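PDB 4ACK: TSSL from Francisella novicida, which is a conserved type VI secretion protein of the DotU family, probably forming part of the membrane-associated complex of that machine. Local coordinates for residues A[105-110]-A[146-151]; A[61-66]-A[100-105]; A[75-78]-A[83-86]; A[44-49]-A[92-97]. One frame throughout, in Å; residues are numbered along the deposited sequence.

Contact 1: residues A[105-110]-A[146-151]; sequences EITDNI and LAYKKE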
loop_
_atom_site.group_PDB
_atom_site.type_symbol
_atom_site.label_atom_id
_atom_site.label_comp_id
_atom_site.label_asym_id
_atom_site.label_seq_id
_atom_site.Cartn_x
_atom_site.Cartn_y
_atom_site.Cartn_z
ATOM N N GLU A 105 -10.724 -4.959 -4.496
ATOM C CA GLU A 105 -11.158 -4.850 -5.885
ATOM C C GLU A 105 -9.985 -4.980 -6.872
ATOM O O GLU A 105 -10.067 -5.744 -7.835
ATOM C CB GLU A 105 -11.883 -3.544 -6.175
ATOM C CG GLU A 105 -12.608 -3.655 -7.532
ATOM C CD GLU A 105 -13.326 -2.360 -7.896
ATOM O OE1 GLU A 105 -13.854 -1.725 -6.984
ATOM O OE2 GLU A 105 -13.340 -1.974 -9.075
ATOM N N ILE A 106 -8.897 -4.245 -6.643
ATOM C CA ILE A 106 -7.638 -4.474 -7.413
ATOM C C ILE A 106 -7.214 -5.932 -7.416
ATOM O O ILE A 106 -6.898 -6.517 -8.500
ATOM C CB ILE A 106 -6.508 -3.604 -6.864
ATOM C CG1 ILE A 106 -6.884 -2.164 -7.204
ATOM C CG2 ILE A 106 -5.097 -4.065 -7.436
ATOM C CD1 ILE A 106 -6.013 -1.073 -6.519
ATOM N N THR A 107 -7.237 -6.538 -6.236
ATOM C CA THR A 107 -6.790 -7.903 -6.080
ATOM C C THR A 107 -7.686 -8.863 -6.902
ATOM O O THR A 107 -7.154 -9.738 -7.591
ATOM C CB THR A 107 -6.746 -8.307 -4.604
ATOM O OG1 THR A 107 -5.894 -7.364 -3.875
ATOM C CG2 THR A 107 -6.239 -9.744 -4.425
ATOM N N ASP A 108 -9.032 -8.683 -6.833
ATOM C CA ASP A 108 -9.952 -9.394 -7.725
ATOM C C ASP A 108 -9.518 -9.271 -9.190
ATOM O O ASP A 108 -9.487 -10.236 -9.890
ATOM C CB ASP A 108 -11.406 -8.857 -7.622
ATOM C CG ASP A 108 -12.042 -9.156 -6.269
ATOM O OD1 ASP A 108 -11.669 -10.138 -5.608
ATOM O OD2 ASP A 108 -12.886 -8.352 -5.843
ATOM N N ASN A 109 -9.241 -8.068 -9.640
ATOM C CA ASN A 109 -8.879 -7.873 -11.014
ATOM C C ASN A 109 -7.601 -8.608 -11.412
ATOM O O ASN A 109 -7.634 -9.420 -12.354
ATOM C CB ASN A 109 -8.782 -6.418 -11.320
ATOM C CG ASN A 109 -10.156 -5.710 -11.236
ATOM O OD1 ASN A 109 -11.189 -6.365 -11.091
ATOM N ND2 ASN A 109 -10.159 -4.377 -11.344
ATOM N N ILE A 110 -6.512 -8.416 -10.661
ATOM C CA ILE A 110 -5.244 -9.088 -11.023
ATOM C C ILE A 110 -5.350 -10.571 -10.858
ATOM O O ILE A 110 -4.623 -11.314 -11.496
ATOM C CB ILE A 110 -4.041 -8.545 -10.267
ATOM C CG1 ILE A 110 -3.990 -8.993 -8.794
ATOM C CG2 ILE A 110 -3.998 -7.051 -10.435
ATOM C CD1 ILE A 110 -2.697 -8.394 -8.048
ATOM N N LEU A 146 -8.776 -14.651 4.060
ATOM C CA LEU A 146 -7.742 -15.667 4.031
ATOM C C LEU A 146 -7.527 -16.224 2.629
ATOM O O LEU A 146 -6.391 -16.549 2.266
ATOM C CB LEU A 146 -8.068 -16.821 4.975
ATOM C CG LEU A 146 -8.357 -16.425 6.415
ATOM C CD1 LEU A 146 -8.722 -17.685 7.125
ATOM C CD2 LEU A 146 -7.168 -15.732 7.051
ATOM N N ALA A 147 -8.581 -16.299 1.840
ATOM C CA ALA A 147 -8.439 -16.788 0.479
ATOM C C ALA A 147 -7.607 -15.845 -0.391
ATOM O O ALA A 147 -6.851 -16.311 -1.224
ATOM C CB ALA A 147 -9.805 -17.061 -0.158
ATOM N N TYR A 148 -7.787 -14.523 -0.232
ATOM C CA TYR A 148 -7.032 -13.541 -0.988
ATOM C C TYR A 148 -5.542 -13.720 -0.743
ATOM O O TYR A 148 -4.738 -13.633 -1.653
ATOM C CB TYR A 148 -7.354 -12.138 -0.529
ATOM C CG TYR A 148 -8.563 -11.572 -1.158
ATOM C CD1 TYR A 148 -8.657 -11.486 -2.554
ATOM C CD2 TYR A 148 -9.637 -11.130 -0.375
ATOM C CE1 TYR A 148 -9.748 -10.962 -3.148
ATOM C CE2 TYR A 148 -10.770 -10.586 -0.957
ATOM C CZ TYR A 148 -10.819 -10.509 -2.331
ATOM O OH TYR A 148 -11.924 -9.995 -2.917
ATOM N N LYS A 149 -5.184 -13.901 0.517
ATOM C CA LYS A 149 -3.806 -14.186 0.909
ATOM C C LYS A 149 -3.276 -15.443 0.245
ATOM O O LYS A 149 -2.251 -15.397 -0.410
ATOM C CB LYS A 149 -3.728 -14.276 2.444
ATOM C CG LYS A 149 -3.727 -12.876 3.038
ATOM C CD LYS A 149 -4.366 -12.728 4.374
ATOM C CE LYS A 149 -3.744 -13.584 5.336
ATOM N NZ LYS A 149 -4.412 -13.519 6.664
ATOM N N LYS A 150 -3.991 -16.541 0.371
ATOM C CA LYS A 150 -3.580 -17.834 -0.189
ATOM C C LYS A 150 -3.437 -17.673 -1.713
ATOM O O LYS A 150 -2.423 -18.054 -2.318
ATOM C CB LYS A 150 -4.612 -18.915 0.193
ATOM C CG LYS A 150 -4.202 -20.392 -0.141
ATOM C CD LYS A 150 -5.277 -21.369 0.306
ATOM C CE LYS A 150 -4.979 -22.786 -0.168
ATOM N NZ LYS A 150 -6.080 -23.721 0.195
ATOM N N GLU A 151 -4.425 -17.047 -2.337
ATOM C CA GLU A 151 -4.458 -17.003 -3.802
ATOM C C GLU A 151 -3.334 -16.148 -4.375
ATOM O O GLU A 151 -2.705 -16.525 -5.359
ATOM C CB GLU A 151 -5.839 -16.576 -4.308
ATOM C CG GLU A 151 -6.884 -17.635 -4.015
ATOM C CD GLU A 151 -6.527 -18.985 -4.635
ATOM O OE1 GLU A 151 -6.434 -19.032 -5.878
ATOM O OE2 GLU A 151 -6.321 -19.995 -3.903
#
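The ring of Tyr148 carries its main polar contact at the edge: Asp108 OD1 lies in the ring plane beside the phenol end, while the methyl CG2 of Thr107 approaches the ring obliquely. Helix 99-112 and helix 143-153 are joined here, two helices of the all-helical DotU cytoplasmic domain, with Thr107 and Tyr148 as the residues of closest backbone approach, their CA atoms 7.6 Å apart. That spacing is bridged mostly by the long tyrosine side chain, which supplies about half of the 142 Å² buried between the segments. Tyr148 OH donates a hydrogen bond of 2.7 Å to Asp108 OD1. The bond reaches the oxygen on its syn side, 21° out of the carboxylate plane, and the carboxylate and ring planes stand 36° apart, so the two flat groups are tilted rather than coplanar. A short bond to a carboxylate would be expected to polarise the phenol, and it fixes the outer end of the ring. Nearer the ring's root, Thr107 CG2 comes within 3.5 Å of Tyr148 CD1. The methyl is directed there because it stands anti to the backbone N; OG1 is thereby placed next to that nitrogen and bonds to Val103 O one turn earlier in its own helix. Phe104 meets the tyrosine ring at about 40° between planes, and Tyr136 also touches it, so aromatic neighbours add to the grip. Along the edge used by the carboxylate, Asp108 OD1 also lies 3.2 Å from Tyr148 CE1, the ring carbon next to CZ.

Contact 2: residues A[61-66]-A[100-105]; sequences IVFPLL and GEYVFE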
loop_
_atom_site.group_PDB
_atom_site.type_symbol
_atom_site.label_atom_id
_atom_site.label_comp_id
_atom_site.label_asym_id
_atom_site.label_seq_id
_atom_site.Cartn_x
_atom_site.Cartn_y
_atom_site.Cartn_z
ATOM N N ILE A 61 -0.351 -0.940 -8.588
ATOM C CA ILE A 61 0.822 -1.263 -7.821
ATOM C C ILE A 61 0.927 -0.184 -6.743
ATOM O O ILE A 61 1.133 -0.521 -5.619
ATOM C CB ILE A 61 2.078 -1.223 -8.721
ATOM C CG1 ILE A 61 2.079 -2.418 -9.651
ATOM C CG2 ILE A 61 3.405 -1.149 -7.878
ATOM C CD1 ILE A 61 2.944 -2.122 -10.908
ATOM N N VAL A 62 0.747 1.092 -7.092
ATOM C CA VAL A 62 0.975 2.159 -6.140
ATOM C C VAL A 62 -0.258 2.440 -5.198
ATOM O O VAL A 62 -0.083 2.805 -4.057
ATOM C CB VAL A 62 1.367 3.454 -6.881
ATOM C CG1 VAL A 62 1.449 4.743 -5.935
ATOM C CG2 VAL A 62 2.692 3.205 -7.658
ATOM N N PHE A 63 -1.486 2.319 -5.699
ATOM C CA PHE A 63 -2.625 2.592 -4.780
ATOM C C PHE A 63 -2.617 1.701 -3.495
ATOM O O PHE A 63 -2.832 2.204 -2.411
ATOM C CB PHE A 63 -3.948 2.440 -5.497
ATOM C CG PHE A 63 -5.116 2.743 -4.617
ATOM C CD1 PHE A 63 -5.654 1.751 -3.778
ATOM C CD2 PHE A 63 -5.624 4.037 -4.569
ATOM C CE1 PHE A 63 -6.749 2.056 -2.938
ATOM C CE2 PHE A 63 -6.727 4.359 -3.711
ATOM C CZ PHE A 63 -7.267 3.376 -2.912
ATOM N N PRO A 64 -2.426 0.383 -3.626
ATOM C CA PRO A 64 -2.466 -0.427 -2.444
ATOM C C PRO A 64 -1.367 -0.082 -1.446
ATOM O O PRO A 64 -1.542 -0.324 -0.258
ATOM C CB PRO A 64 -2.230 -1.854 -2.973
ATOM C CG PRO A 64 -2.774 -1.795 -4.414
ATOM C CD PRO A 64 -2.367 -0.421 -4.858
ATOM N N LEU A 65 -0.206 0.387 -1.926
ATOM C CA LEU A 65 0.872 0.741 -1.025
ATOM C C LEU A 65 0.472 1.958 -0.275
ATOM O O LEU A 65 0.700 2.036 0.927
ATOM C CB LEU A 65 2.199 0.979 -1.792
ATOM C CG LEU A 65 3.349 1.501 -0.948
ATOM C CD1 LEU A 65 3.684 0.358 0.027
ATOM C CD2 LEU A 65 4.532 1.836 -1.897
ATOM N N LEU A 66 -0.133 2.924 -0.945
ATOM C CA LEU A 66 -0.664 4.103 -0.246
ATOM C C LEU A 66 -1.761 3.806 0.778
ATOM O O LEU A 66 -1.851 4.482 1.842
ATOM C CB LEU A 66 -1.270 5.093 -1.216
ATOM C CG LEU A 66 -0.410 5.553 -2.391
ATOM C CD1 LEU A 66 -1.143 6.637 -3.183
ATOM C CD2 LEU A 66 0.956 6.036 -1.960
ATOM N N GLY A 100 -9.611 0.512 1.879
ATOM C CA GLY A 100 -9.893 -0.768 2.535
ATOM C C GLY A 100 -10.758 -1.765 1.719
ATOM O O GLY A 100 -10.661 -3.024 1.867
ATOM N N GLU A 101 -11.611 -1.207 0.884
ATOM C CA GLU A 101 -12.336 -1.973 -0.177
ATOM C C GLU A 101 -11.617 -2.046 -1.530
ATOM O O GLU A 101 -11.556 -3.097 -2.137
ATOM C CB GLU A 101 -13.732 -1.322 -0.410
ATOM C CG GLU A 101 -14.604 -1.660 0.826
ATOM C CD GLU A 101 -16.005 -1.081 0.849
ATOM O OE1 GLU A 101 -16.321 -0.186 0.023
ATOM O OE2 GLU A 101 -16.780 -1.558 1.735
ATOM N N TYR A 102 -11.128 -0.918 -2.019
ATOM C CA TYR A 102 -10.644 -0.862 -3.389
ATOM C C TYR A 102 -9.382 -1.757 -3.608
ATOM O O TYR A 102 -9.194 -2.394 -4.667
ATOM C CB TYR A 102 -10.442 0.604 -3.829
ATOM C CG TYR A 102 -10.128 0.717 -5.312
ATOM C CD1 TYR A 102 -10.912 0.073 -6.263
ATOM C CD2 TYR A 102 -8.990 1.422 -5.757
ATOM C CE1 TYR A 102 -10.585 0.184 -7.658
ATOM C CE2 TYR A 102 -8.663 1.524 -7.089
ATOM C CZ TYR A 102 -9.460 0.903 -8.040
ATOM O OH TYR A 102 -9.124 1.038 -9.376
ATOM N N VAL A 103 -8.550 -1.891 -2.583
ATOM C CA VAL A 103 -7.407 -2.857 -2.692
ATOM C C VAL A 103 -7.907 -4.248 -3.030
ATOM O O VAL A 103 -7.267 -4.982 -3.797
ATOM C CB VAL A 103 -6.579 -2.878 -1.386
ATOM C CG1 VAL A 103 -5.675 -4.132 -1.266
ATOM C CG2 VAL A 103 -5.867 -1.558 -1.176
ATOM N N PHE A 104 -9.019 -4.681 -2.433
ATOM C CA PHE A 104 -9.486 -6.046 -2.752
ATOM C C PHE A 104 -10.213 -6.102 -4.078
ATOM O O PHE A 104 -10.192 -7.136 -4.774
ATOM C CB PHE A 104 -10.287 -6.685 -1.599
ATOM C CG PHE A 104 -9.466 -6.804 -0.348
ATOM C CD1 PHE A 104 -8.570 -7.848 -0.196
ATOM C CD2 PHE A 104 -9.550 -5.815 0.646
ATOM C CE1 PHE A 104 -7.757 -7.952 0.952
ATOM C CE2 PHE A 104 -8.786 -5.902 1.780
ATOM C CZ PHE A 104 -7.875 -6.990 1.944
ATOM N N GLU A 105 -10.724 -4.959 -4.496
ATOM C CA GLU A 105 -11.158 -4.850 -5.885
ATOM C C GLU A 105 -9.985 -4.980 -6.872
ATOM O O GLU A 105 -10.067 -5.744 -7.835
ATOM C CB GLU A 105 -11.883 -3.544 -6.175
ATOM C CG GLU A 105 -12.608 -3.655 -7.532
ATOM C CD GLU A 105 -13.326 -2.360 -7.896
ATOM O OE1 GLU A 105 -13.854 -1.725 -6.984
ATOM O OE2 GLU A 105 -13.340 -1.974 -9.075
#
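An antiparallel helix pair in the buried centre of the domain brings Phe63 and Pro64 of helix 55-79 against Tyr102 and Val103 of helix 99-112. The axes of the short segments approach to 9.6 Å, with 147° between their N-to-C directions. The aromatic pair is edge-to-face (T-shaped): Tyr102 presents its CD2 edge to one face of Phe63, with centroids 5.2 Å apart and planes at 78°. Tyr102 CD2 is 3.7 Å from Phe63 CE1, displaced from the ring centre toward the rim. Both aromatic side chains leave the backbone with CG anti to N, which sends the rings into the space between the helices. Val103 CG2 does two jobs: it sits at the edge of the Phe63 ring and packs 3.8 Å from Pro64 CA. At Pro64, whose nitrogen has no hydrogen to donate to the preceding turn, helix 55-79 is kinked, and the backbones come close, with the CA atoms of Pro64 and Val103 5.5 Å apart. The phenol of Tyr102 bonds to Lys59 NZ, a turn before Phe63. Helix 89-94 covers Phe63 through Gln90 and Tyr94, while Ile127 of helix 118-129 packs on Pro64.

Contact 3: residues A[75-78]-A[83-86]; sequences LLRE and NISW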
loop_
_atom_site.group_PDB
_atom_site.type_symbol
_atom_site.label_atom_id
_atom_site.label_comp_id
_atom_site.label_asym_id
_atom_site.label_seq_id
_atom_site.Cartn_x
_atom_site.Cartn_y
_atom_site.Cartn_z
ATOM N N LEU A 75 -4.333 4.110 12.140
ATOM C CA LEU A 75 -4.405 3.255 13.294
ATOM C C LEU A 75 -3.527 3.768 14.434
ATOM O O LEU A 75 -3.956 3.755 15.586
ATOM C CB LEU A 75 -4.034 1.833 12.939
ATOM C CG LEU A 75 -4.750 0.796 13.805
ATOM C CD1 LEU A 75 -6.208 0.594 13.357
ATOM C CD2 LEU A 75 -3.986 -0.521 13.799
ATOM N N LEU A 76 -2.296 4.166 14.117
ATOM C CA LEU A 76 -1.450 4.949 15.027
ATOM C C LEU A 76 -2.153 6.218 15.558
ATOM O O LEU A 76 -2.268 6.416 16.767
ATOM C CB LEU A 76 -0.102 5.297 14.376
ATOM C CG LEU A 76 0.883 6.013 15.314
ATOM C CD1 LEU A 76 1.608 5.007 16.182
ATOM C CD2 LEU A 76 1.876 6.780 14.459
ATOM N N ARG A 77 -2.656 7.044 14.661
ATOM C CA ARG A 77 -3.537 8.144 15.032
ATOM C C ARG A 77 -4.776 7.776 15.883
ATOM O O ARG A 77 -5.356 8.657 16.535
ATOM C CB ARG A 77 -3.980 8.887 13.779
ATOM C CG ARG A 77 -4.891 10.089 13.970
ATOM C CD ARG A 77 -5.177 10.642 12.592
ATOM N NE ARG A 77 -5.998 11.845 12.567
ATOM C CZ ARG A 77 -7.319 11.872 12.707
ATOM N NH1 ARG A 77 -8.009 10.754 12.936
ATOM N NH2 ARG A 77 -7.950 13.039 12.653
ATOM N N GLU A 78 -5.196 6.511 15.875
ATOM C CA GLU A 78 -6.319 6.080 16.724
ATOM C C GLU A 78 -5.824 5.709 18.134
ATOM O O GLU A 78 -6.511 5.978 19.109
ATOM C CB GLU A 78 -7.107 4.932 16.043
ATOM C CG GLU A 78 -8.232 4.271 16.839
ATOM C CD GLU A 78 -8.701 2.960 16.194
ATOM O OE1 GLU A 78 -9.142 2.983 15.021
ATOM O OE2 GLU A 78 -8.619 1.906 16.858
ATOM N N ASN A 83 -1.325 13.745 19.577
ATOM C CA ASN A 83 -2.213 14.085 18.481
ATOM C C ASN A 83 -1.496 13.852 17.154
ATOM O O ASN A 83 -0.449 14.460 16.890
ATOM C CB ASN A 83 -2.631 15.553 18.606
ATOM C CG ASN A 83 -3.570 15.981 17.518
ATOM O OD1 ASN A 83 -4.470 15.234 17.137
ATOM N ND2 ASN A 83 -3.376 17.194 17.011
ATOM N N ILE A 84 -2.019 12.933 16.346
ATOM C CA ILE A 84 -1.391 12.620 15.050
ATOM C C ILE A 84 -2.227 13.246 13.940
ATOM O O ILE A 84 -3.461 13.190 13.941
ATOM C CB ILE A 84 -1.170 11.073 14.808
ATOM C CG1 ILE A 84 -0.405 10.399 15.973
ATOM C CG2 ILE A 84 -0.506 10.806 13.435
ATOM C CD1 ILE A 84 1.117 10.428 15.876
ATOM N N SER A 85 -1.530 13.876 13.014
ATOM C CA SER A 85 -2.152 14.570 11.925
ATOM C C SER A 85 -1.666 13.844 10.655
ATOM O O SER A 85 -0.446 13.564 10.513
ATOM C CB SER A 85 -1.712 16.030 11.969
ATOM O OG SER A 85 -2.537 16.843 11.172
ATOM N N TRP A 86 -2.603 13.498 9.767
ATOM C CA TRP A 86 -2.321 12.654 8.583
ATOM C C TRP A 86 -3.374 12.788 7.545
ATOM O O TRP A 86 -4.444 12.185 7.661
ATOM C CB TRP A 86 -2.267 11.172 8.941
ATOM C CG TRP A 86 -1.735 10.322 7.819
ATOM C CD1 TRP A 86 -2.452 9.499 6.969
ATOM C CD2 TRP A 86 -0.367 10.214 7.419
ATOM N NE1 TRP A 86 -1.598 8.871 6.073
ATOM C CE2 TRP A 86 -0.316 9.288 6.325
ATOM C CE3 TRP A 86 0.828 10.801 7.877
ATOM C CZ2 TRP A 86 0.880 8.947 5.681
ATOM C CZ3 TRP A 86 2.037 10.449 7.232
ATOM C CH2 TRP A 86 2.042 9.516 6.144
#
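Ile84 packs its branched side chain against Arg77, CB to CB at 3.7 Å, and reaches with its CD1 to CD2 of Leu76, 4.0 Å away. These atoms begin the first shell, in which the loop after helix 55-79 folds back on the last turns of that helix; the CA atoms of Arg77 and Ile84 are only 5.0 Å apart. The arginine and isoleucine side chains run antiparallel, side by side, so the aliphatic part of the arginine runs alongside the loop. Its CB lies 4.0 Å from Ile84 CG2, and the chain, fully extended from CG to NE, continues past the Ile84 carbonyl: Arg77 CG and CD are both 3.4 Å from Ile84 O, and NE is 3.2 Å from the same oxygen, which approaches the guanidinium obliquely. Leu76 meets the isoleucine differently, the two side chains crossing at about a right angle. In Ile84, CG1 stands beside the backbone N (chi1 -53°), and the second torsion of -88° then carries CD1 over to the leucine. Farther out, Ile21 packs on Leu76 from a loop near the first helix. In the loop, Trp86 directs its indole away from Arg77 and back along helix 55-79, where it touches Val69 and Leu73 and donates through NE1 to Asp70 OD1; its ring also forms a cation-pi pair with Arg35. The loop is thus tethered two residues beyond Ile84. Apolar contacts of Ile84 with Leu76 and the arginine methylenes hold the loop to the helix end, about 17 Å from the chain's centre to the contact's centre.

Contact 4: residues A[44-49]-A[92-97]; sequences FLQEEL and EYYDRK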
loop_
_atom_site.group_PDB
_atom_site.type_symbol
_atom_site.label_atom_id
_atom_site.label_comp_id
_atom_site.label_asym_id
_atom_site.label_seq_id
_atom_site.Cartn_x
_atom_site.Cartn_y
_atom_site.Cartn_z
ATOM N N PHE A 44 9.166 9.010 -7.534
ATOM C CA PHE A 44 10.118 8.139 -8.220
ATOM C C PHE A 44 9.490 6.774 -8.584
ATOM O O PHE A 44 9.814 6.182 -9.623
ATOM C CB PHE A 44 11.412 7.910 -7.366
ATOM C CG PHE A 44 12.360 9.144 -7.235
ATOM C CD1 PHE A 44 13.150 9.582 -8.323
ATOM C CD2 PHE A 44 12.509 9.823 -5.996
ATOM C CE1 PHE A 44 14.039 10.709 -8.193
ATOM C CE2 PHE A 44 13.381 10.949 -5.858
ATOM C CZ PHE A 44 14.150 11.384 -6.963
ATOM N N LEU A 45 8.679 6.210 -7.696
ATOM C CA LEU A 45 8.001 4.949 -7.999
ATOM C C LEU A 45 7.089 5.192 -9.217
ATOM O O LEU A 45 7.181 4.491 -10.152
ATOM C CB LEU A 45 7.208 4.362 -6.820
ATOM C CG LEU A 45 6.491 2.995 -7.003
ATOM C CD1 LEU A 45 7.414 1.794 -7.572
ATOM C CD2 LEU A 45 5.806 2.576 -5.648
ATOM N N GLN A 46 6.241 6.195 -9.205
ATOM C CA GLN A 46 5.382 6.388 -10.318
ATOM C C GLN A 46 6.192 6.632 -11.603
ATOM O O GLN A 46 6.079 5.890 -12.562
ATOM C CB GLN A 46 4.425 7.510 -10.041
ATOM C CG GLN A 46 3.325 7.140 -8.994
ATOM C CD GLN A 46 2.394 8.316 -8.761
ATOM O OE1 GLN A 46 2.866 9.436 -8.606
ATOM N NE2 GLN A 46 1.070 8.084 -8.800
ATOM N N GLU A 47 7.034 7.643 -11.598
ATOM C CA GLU A 47 7.855 7.930 -12.766
ATOM C C GLU A 47 8.501 6.648 -13.340
ATOM O O GLU A 47 8.450 6.390 -14.535
ATOM C CB GLU A 47 8.905 9.011 -12.417
ATOM C CG GLU A 47 10.164 8.928 -13.292
ATOM C CD GLU A 47 11.160 10.035 -13.027
ATOM O OE1 GLU A 47 10.940 11.165 -13.543
ATOM O OE2 GLU A 47 12.153 9.772 -12.305
ATOM N N GLU A 48 9.054 5.812 -12.491
ATOM C CA GLU A 48 9.732 4.614 -12.984
ATOM C C GLU A 48 8.741 3.608 -13.560
ATOM O O GLU A 48 8.941 3.091 -14.681
ATOM C CB GLU A 48 10.578 3.998 -11.878
ATOM C CG GLU A 48 11.568 3.011 -12.307
ATOM C CD GLU A 48 12.860 3.652 -12.963
ATOM O OE1 GLU A 48 13.028 4.910 -12.975
ATOM O OE2 GLU A 48 13.678 2.843 -13.444
ATOM N N LEU A 49 7.638 3.350 -12.846
ATOM C CA LEU A 49 6.637 2.378 -13.402
ATOM C C LEU A 49 6.025 2.868 -14.690
ATOM O O LEU A 49 5.786 2.086 -15.564
ATOM C CB LEU A 49 5.491 2.100 -12.440
ATOM C CG LEU A 49 5.961 1.374 -11.196
ATOM C CD1 LEU A 49 4.747 1.453 -10.191
ATOM C CD2 LEU A 49 6.373 -0.030 -11.559
ATOM N N GLU A 92 -4.719 12.133 -1.944
ATOM C CA GLU A 92 -3.865 13.095 -2.657
ATOM C C GLU A 92 -3.498 12.574 -4.071
ATOM O O GLU A 92 -3.510 13.320 -5.039
ATOM C CB GLU A 92 -2.597 13.305 -1.841
ATOM C CG GLU A 92 -1.841 14.555 -2.158
ATOM C CD GLU A 92 -0.461 14.569 -1.520
ATOM O OE1 GLU A 92 -0.364 14.348 -0.285
ATOM O OE2 GLU A 92 0.530 14.810 -2.266
ATOM N N TYR A 93 -3.201 11.287 -4.176
ATOM C CA TYR A 93 -2.646 10.708 -5.393
ATOM C C TYR A 93 -3.640 10.122 -6.385
ATOM O O TYR A 93 -3.342 10.081 -7.584
ATOM C CB TYR A 93 -1.644 9.639 -5.020
ATOM C CG TYR A 93 -0.360 10.253 -4.594
ATOM C CD1 TYR A 93 0.539 10.760 -5.541
ATOM C CD2 TYR A 93 -0.051 10.384 -3.249
ATOM C CE1 TYR A 93 1.727 11.353 -5.145
ATOM C CE2 TYR A 93 1.140 10.968 -2.849
ATOM C CZ TYR A 93 2.012 11.456 -3.795
ATOM O OH TYR A 93 3.188 12.033 -3.387
ATOM N N TYR A 94 -4.795 9.664 -5.875
ATOM C CA TYR A 94 -5.705 8.843 -6.645
ATOM C C TYR A 94 -7.164 9.231 -6.446
ATOM O O TYR A 94 -8.090 8.572 -6.930
ATOM C CB TYR A 94 -5.465 7.366 -6.329
ATOM C CG TYR A 94 -4.260 6.866 -7.073
ATOM C CD1 TYR A 94 -4.235 6.854 -8.491
ATOM C CD2 TYR A 94 -3.116 6.480 -6.383
ATOM C CE1 TYR A 94 -3.098 6.432 -9.192
ATOM C CE2 TYR A 94 -1.987 6.058 -7.052
ATOM C CZ TYR A 94 -1.978 6.028 -8.455
ATOM O OH TYR A 94 -0.833 5.604 -9.090
ATOM N N ASP A 95 -7.334 10.303 -5.698
ATOM C CA ASP A 95 -8.595 10.977 -5.558
ATOM C C ASP A 95 -9.693 10.088 -5.026
ATOM O O ASP A 95 -10.845 10.244 -5.409
ATOM C CB ASP A 95 -9.030 11.594 -6.896
ATOM C CG ASP A 95 -9.652 12.971 -6.704
ATOM O OD1 ASP A 95 -8.862 13.912 -6.418
ATOM O OD2 ASP A 95 -10.909 13.100 -6.785
ATOM N N ARG A 96 -9.347 9.138 -4.168
ATOM C CA ARG A 96 -10.366 8.323 -3.534
ATOM C C ARG A 96 -9.878 7.915 -2.161
ATOM O O ARG A 96 -8.674 8.027 -1.861
ATOM C CB ARG A 96 -10.765 7.133 -4.400
ATOM C CG ARG A 96 -9.649 6.107 -4.635
ATOM C CD ARG A 96 -10.026 5.173 -5.779
ATOM N NE ARG A 96 -11.190 4.379 -5.440
ATOM C CZ ARG A 96 -11.884 3.644 -6.295
ATOM N NH1 ARG A 96 -11.565 3.609 -7.577
ATOM N NH2 ARG A 96 -12.917 2.954 -5.862
ATOM N N LYS A 97 -10.810 7.476 -1.317
ATOM C CA LYS A 97 -10.469 7.233 0.059
ATOM C C LYS A 97 -11.106 5.929 0.540
ATOM O O LYS A 97 -11.236 5.707 1.711
ATOM C CB LYS A 97 -10.836 8.465 0.931
ATOM C CG LYS A 97 -12.316 8.641 1.177
ATOM C CD LYS A 97 -12.686 10.062 1.624
ATOM C CE LYS A 97 -14.058 10.059 2.268
ATOM N NZ LYS A 97 -14.432 11.432 2.680
HETATM O O HOH W 1 -0.884 10.019 -8.754
#
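Gln46 holds the close part of this contact through one amide nitrogen: NE2 donates to Tyr94 OH at 3.1 Å, with an N-H...O angle of 155° and the phenol oxygen essentially in the amide plane. The amide and the Tyr94 ring stand 81° apart, and the glutamine and tyrosine reach toward each other from their own segments. The glutamine, extended beyond CG (chi2 -180°), and the Tyr94 phenol together span the gap, for even the nearest CA atoms, those of Gln46 and Tyr93, are 10.4 Å apart. On the other side a single water bridges the segments. It accepts from Gln46 NE2 at 2.8 Å and donates to Tyr93 O at 2.7 Å, linking helix 30-52 to the backbone carbonyl of Tyr93 in helix 89-94. It lies at the edge of the Tyr93 ring, and over one face of Tyr94 toward the rim. Gln46 OE1 approaches Tyr93 only loosely, 4.1 Å from CD1. Next to this, Tyr93 also touches Arg39 and Ile42 of helix 30-52, and Glu92 forms a salt bridge with Arg39. Two acceptors, one phenolic and one water, therefore hold NE2 and fix the rotation of the amide; between these segments polar bonds dominate, while apolar packing comes from Ile42, elsewhere on helix 30-52.

Contact 2 is the core member of the set, with every touching residue buried and no hydrogen bond across it; contact 1 is partly buried and pairs a phenol-carboxylate bond with methyl packing. They share helix 99-112 and touch directly, Tyr148 CD2 being 3.5 Å from Phe104 CD1. Contact 4, at the surface, relies on an amide, a phenol and a bridging water, yet meets contact 2 where Phe63 CE2 lies 3.5 Å from Arg96 CG. Contact 3, partly buried and peripheral, uses the far part of the helix that supplies 61-66, but its centre is about 20 Å from that of contact 2, and its chemistry is mainly aliphatic. Contacts 1 and 3 lie on opposite sides of the chain's centre.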